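Local coordinates for protein alpha-galactosidase (Umbelopsis vinacea, PDB 3A5V) that probably hydrolyses terminal alpha-galactosyl residues from galactosides, as a tetrameric family 27 glycoside hydrolase, at residues L313-L318 with Q323-L328. Residues are numbered along the deposited sequence; the frame is centred on the assembly and turned at random. Where two conformers were deposited one is given.
Sequences LFSGNL and QVVILL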
ATOM      1  N   LEU A 313      15.862  15.447  19.212  1.00 12.72           N
ATOM      2  CA  LEU A 313      15.733  16.883  19.505  1.00 12.68           C
ATOM      3  C   LEU A 313      14.423  17.401  18.901  1.00 12.23           C
ATOM      4  O   LEU A 313      14.146  17.145  17.722  1.00 11.90           O
ATOM      5  CB  LEU A 313      16.905  17.674  18.890  1.00 12.68           C
ATOM      6  CG  LEU A 313      16.821  19.213  18.969  1.00 13.46           C
ATOM      7  CD1 LEU A 313      16.873  19.666  20.426  1.00  9.55           C
ATOM      8  CD2 LEU A 313      17.915  19.904  18.140  1.00 12.85           C
ATOM      9  N   PHE A 314      13.641  18.125  19.702  1.00 11.29           N
ATOM     10  CA  PHE A 314      12.445  18.816  19.214  1.00 11.05           C
ATOM     11  C   PHE A 314      12.606  20.323  19.412  1.00 11.14           C
ATOM     12  O   PHE A 314      13.223  20.776  20.396  1.00 10.74           O
ATOM     13  CB  PHE A 314      11.184  18.359  19.964  1.00 11.14           C
ATOM     14  CG  PHE A 314      10.802  16.913  19.718  1.00 12.51           C
ATOM     15  CD1 PHE A 314      11.491  15.870  20.350  1.00 13.61           C
ATOM     16  CD2 PHE A 314       9.728  16.603  18.881  1.00 13.88           C
ATOM     17  CE1 PHE A 314      11.124  14.525  20.128  1.00 12.83           C
ATOM     18  CE2 PHE A 314       9.351  15.277  18.655  1.00 14.39           C
ATOM     19  CZ  PHE A 314      10.054  14.232  19.284  1.00 12.74           C
ATOM     20  N   SER A 315      12.032  21.084  18.490  1.00 10.94           N
ATOM     21  CA  SER A 315      12.099  22.543  18.536  1.00 11.43           C
ATOM     22  C   SER A 315      10.847  23.125  17.899  1.00 11.59           C
ATOM     23  O   SER A 315      10.457  22.706  16.800  1.00 11.30           O
ATOM     24  CB  SER A 315      13.339  23.026  17.771  1.00 11.29           C
ATOM     25  OG  SER A 315      13.376  24.435  17.709  1.00 12.03           O
ATOM     26  N   GLY A 316      10.233  24.110  18.566  1.00 11.36           N
ATOM     27  CA  GLY A 316       9.050  24.760  18.030  1.00 11.68           C
ATOM     28  C   GLY A 316       8.880  26.197  18.474  1.00 12.18           C
ATOM     29  O   GLY A 316       9.355  26.578  19.523  1.00 12.20           O
ATOM     30  N   ASN A 317       8.194  27.004  17.679  1.00 13.28           N
ATOM     31  CA  ASN A 317       7.897  28.377  18.107  1.00 14.23           C
ATOM     32  C   ASN A 317       6.795  28.472  19.146  1.00 14.48           C
ATOM     33  O   ASN A 317       5.800  27.712  19.107  1.00 14.36           O
ATOM     34  CB  ASN A 317       7.421  29.208  16.910  0.50 14.90           C
ATOM     35  CG  ASN A 317       8.379  29.163  15.748  0.50 15.45           C
ATOM     36  OD1 ASN A 317       8.119  28.491  14.754  0.50 18.40           O
ATOM     37  ND2 ASN A 317       9.494  29.870  15.867  0.50 16.46           N
ATOM     38  N   LEU A 318       6.982  29.442  20.041  1.00 14.54           N
ATOM     39  CA  LEU A 318       5.983  29.867  21.012  1.00 15.04           C
ATOM     40  C   LEU A 318       5.740  31.373  20.815  1.00 15.89           C
ATOM     41  O   LEU A 318       6.393  32.006  19.974  1.00 16.21           O
ATOM     42  CB  LEU A 318       6.468  29.571  22.435  1.00 14.45           C
ATOM     43  CG  LEU A 318       6.776  28.114  22.824  1.00 14.87           C
ATOM     44  CD1 LEU A 318       7.407  28.065  24.220  1.00 15.86           C
ATOM     45  CD2 LEU A 318       5.527  27.231  22.747  1.00 13.91           C
ATOM     46  N   GLN A 323      10.898  30.134  22.035  1.00 14.44           N
ATOM     47  CA  GLN A 323      11.047  28.807  21.406  1.00 14.18           C
ATOM     48  C   GLN A 323      10.956  27.731  22.455  1.00 13.75           C
ATOM     49  O   GLN A 323      11.527  27.875  23.542  1.00 13.88           O
ATOM     50  CB  GLN A 323      12.412  28.686  20.711  1.00 13.67           C
ATOM     51  CG  GLN A 323      12.535  27.561  19.634  1.00 12.83           C
ATOM     52  CD  GLN A 323      11.877  27.934  18.303  1.00 13.65           C
ATOM     53  OE1 GLN A 323      11.381  29.043  18.133  1.00 13.57           O
ATOM     54  NE2 GLN A 323      11.846  26.993  17.370  1.00 11.67           N
ATOM     55  N   VAL A 324      10.264  26.642  22.137  1.00 12.89           N
ATOM     56  CA  VAL A 324      10.321  25.467  23.009  1.00 12.44           C
ATOM     57  C   VAL A 324      11.372  24.511  22.434  1.00 12.37           C
ATOM     58  O   VAL A 324      11.458  24.335  21.214  1.00 13.16           O
ATOM     59  CB  VAL A 324       8.927  24.783  23.231  1.00 12.29           C
ATOM     60  CG1 VAL A 324       8.385  24.173  21.925  1.00 11.09           C
ATOM     61  CG2 VAL A 324       9.021  23.701  24.332  1.00 12.29           C
ATOM     62  N   VAL A 325      12.197  23.946  23.308  1.00 12.01           N
ATOM     63  CA  VAL A 325      13.226  22.986  22.911  1.00 12.07           C
ATOM     64  C   VAL A 325      13.155  21.793  23.842  1.00 12.06           C
ATOM     65  O   VAL A 325      13.106  21.953  25.065  1.00 12.32           O
ATOM     66  CB  VAL A 325      14.656  23.614  22.882  1.00 11.90           C
ATOM     67  CG1 VAL A 325      15.739  22.554  22.599  1.00 12.06           C
ATOM     68  CG2 VAL A 325      14.722  24.720  21.810  1.00 10.70           C
ATOM     69  N   ILE A 326      13.125  20.596  23.262  1.00 11.93           N
ATOM     70  CA  ILE A 326      13.103  19.362  24.056  1.00 11.92           C
ATOM     71  C   ILE A 326      14.240  18.423  23.676  1.00 11.99           C
ATOM     72  O   ILE A 326      14.373  18.028  22.504  1.00 11.62           O
ATOM     73  CB  ILE A 326      11.762  18.588  23.901  1.00 12.11           C
ATOM     74  CG1 ILE A 326      10.574  19.509  24.209  1.00 13.52           C
ATOM     75  CG2 ILE A 326      11.747  17.345  24.805  1.00 11.76           C
ATOM     76  CD1 ILE A 326       9.335  19.180  23.448  1.00 17.64           C
ATOM     77  N   LEU A 327      15.039  18.048  24.676  1.00 12.04           N
ATOM     78  CA  LEU A 327      16.033  16.983  24.520  1.00 12.41           C
ATOM     79  C   LEU A 327      15.402  15.701  25.026  1.00 11.94           C
ATOM     80  O   LEU A 327      14.967  15.634  26.174  1.00 12.28           O
ATOM     81  CB  LEU A 327      17.302  17.292  25.337  1.00 12.86           C
ATOM     82  CG  LEU A 327      17.942  18.655  25.056  1.00 15.32           C
ATOM     83  CD1 LEU A 327      18.923  18.995  26.183  1.00 15.50           C
ATOM     84  CD2 LEU A 327      18.621  18.637  23.699  1.00 17.84           C
ATOM     85  N   LEU A 328      15.341  14.690  24.174  1.00 11.77           N
ATOM     86  CA  LEU A 328      14.700  13.434  24.571  1.00 11.78           C
ATOM     87  C   LEU A 328      15.704  12.298  24.445  1.00 12.26           C
ATOM     88  O   LEU A 328      16.302  12.080  23.378  1.00 12.17           O
ATOM     89  CB  LEU A 328      13.447  13.158  23.721  1.00 11.41           C
ATOM     90  CG  LEU A 328      12.600  11.904  23.993  1.00 12.14           C
ATOM     91  CD1 LEU A 328      11.186  12.161  23.474  1.00 14.47           C
ATOM     92  CD2 LEU A 328      13.186  10.684  23.295  1.00 13.56           C
TER
HETATM   93  O   HOH W   1      10.740  27.236  14.713  1.00 33.50           O
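Gln-323 reaches across to Ser-315, its NE2 giving OG a nearly straight hydrogen bond of 3.0 Å that lies close to the amide plane. The bend at chi2 (78°) folds the amide over the Gly-316 peptide, bringing CD to 3.1 Å from Gly-316 O. A CB on Gly-316 would lie beside Val-324 CG1 on the other face, so glycine makes room for the valine. NE2 also donates to a water, which in turn gives a weak bond to Asn-317 OD1; as Asn-317 has two conformers, this link is doubtful. Ser-315 OG bonds to Ile-344 O as well, so a small hydroxyl links this strand to helix 341-344. Shortening Gln-323 to an alanine is likely to leave Ser-315 OG without its amide donor and to uncover the Gly-316 peptide. Phe-314 and Gly-316 form the hydrogen-bonded pairs of the antiparallel ladder, with Ile-326 and Val-324; Phe-314 N to Ile-326 O spans 2.9 Å. On the Gln-323 face, Leu-313 CD1 packs 3.8 Å from Val-325 CG1 and also meets Leu-327 CD2. The other face is apolar: Phe-314 CB rests 4.0 Å from Ile-326 CB, and its ring, with Leu-328 alongside, packs on Ile-260 of helix 251-263. Bulky hydrocarbon groups suit this junction, where the hairpin of the C-terminal beta-sandwich domain meets the catalytic barrel. The hairpin thus pairs an apolar barrel-side face with an opposite face whose amide and hydroxyl are matched near the turn.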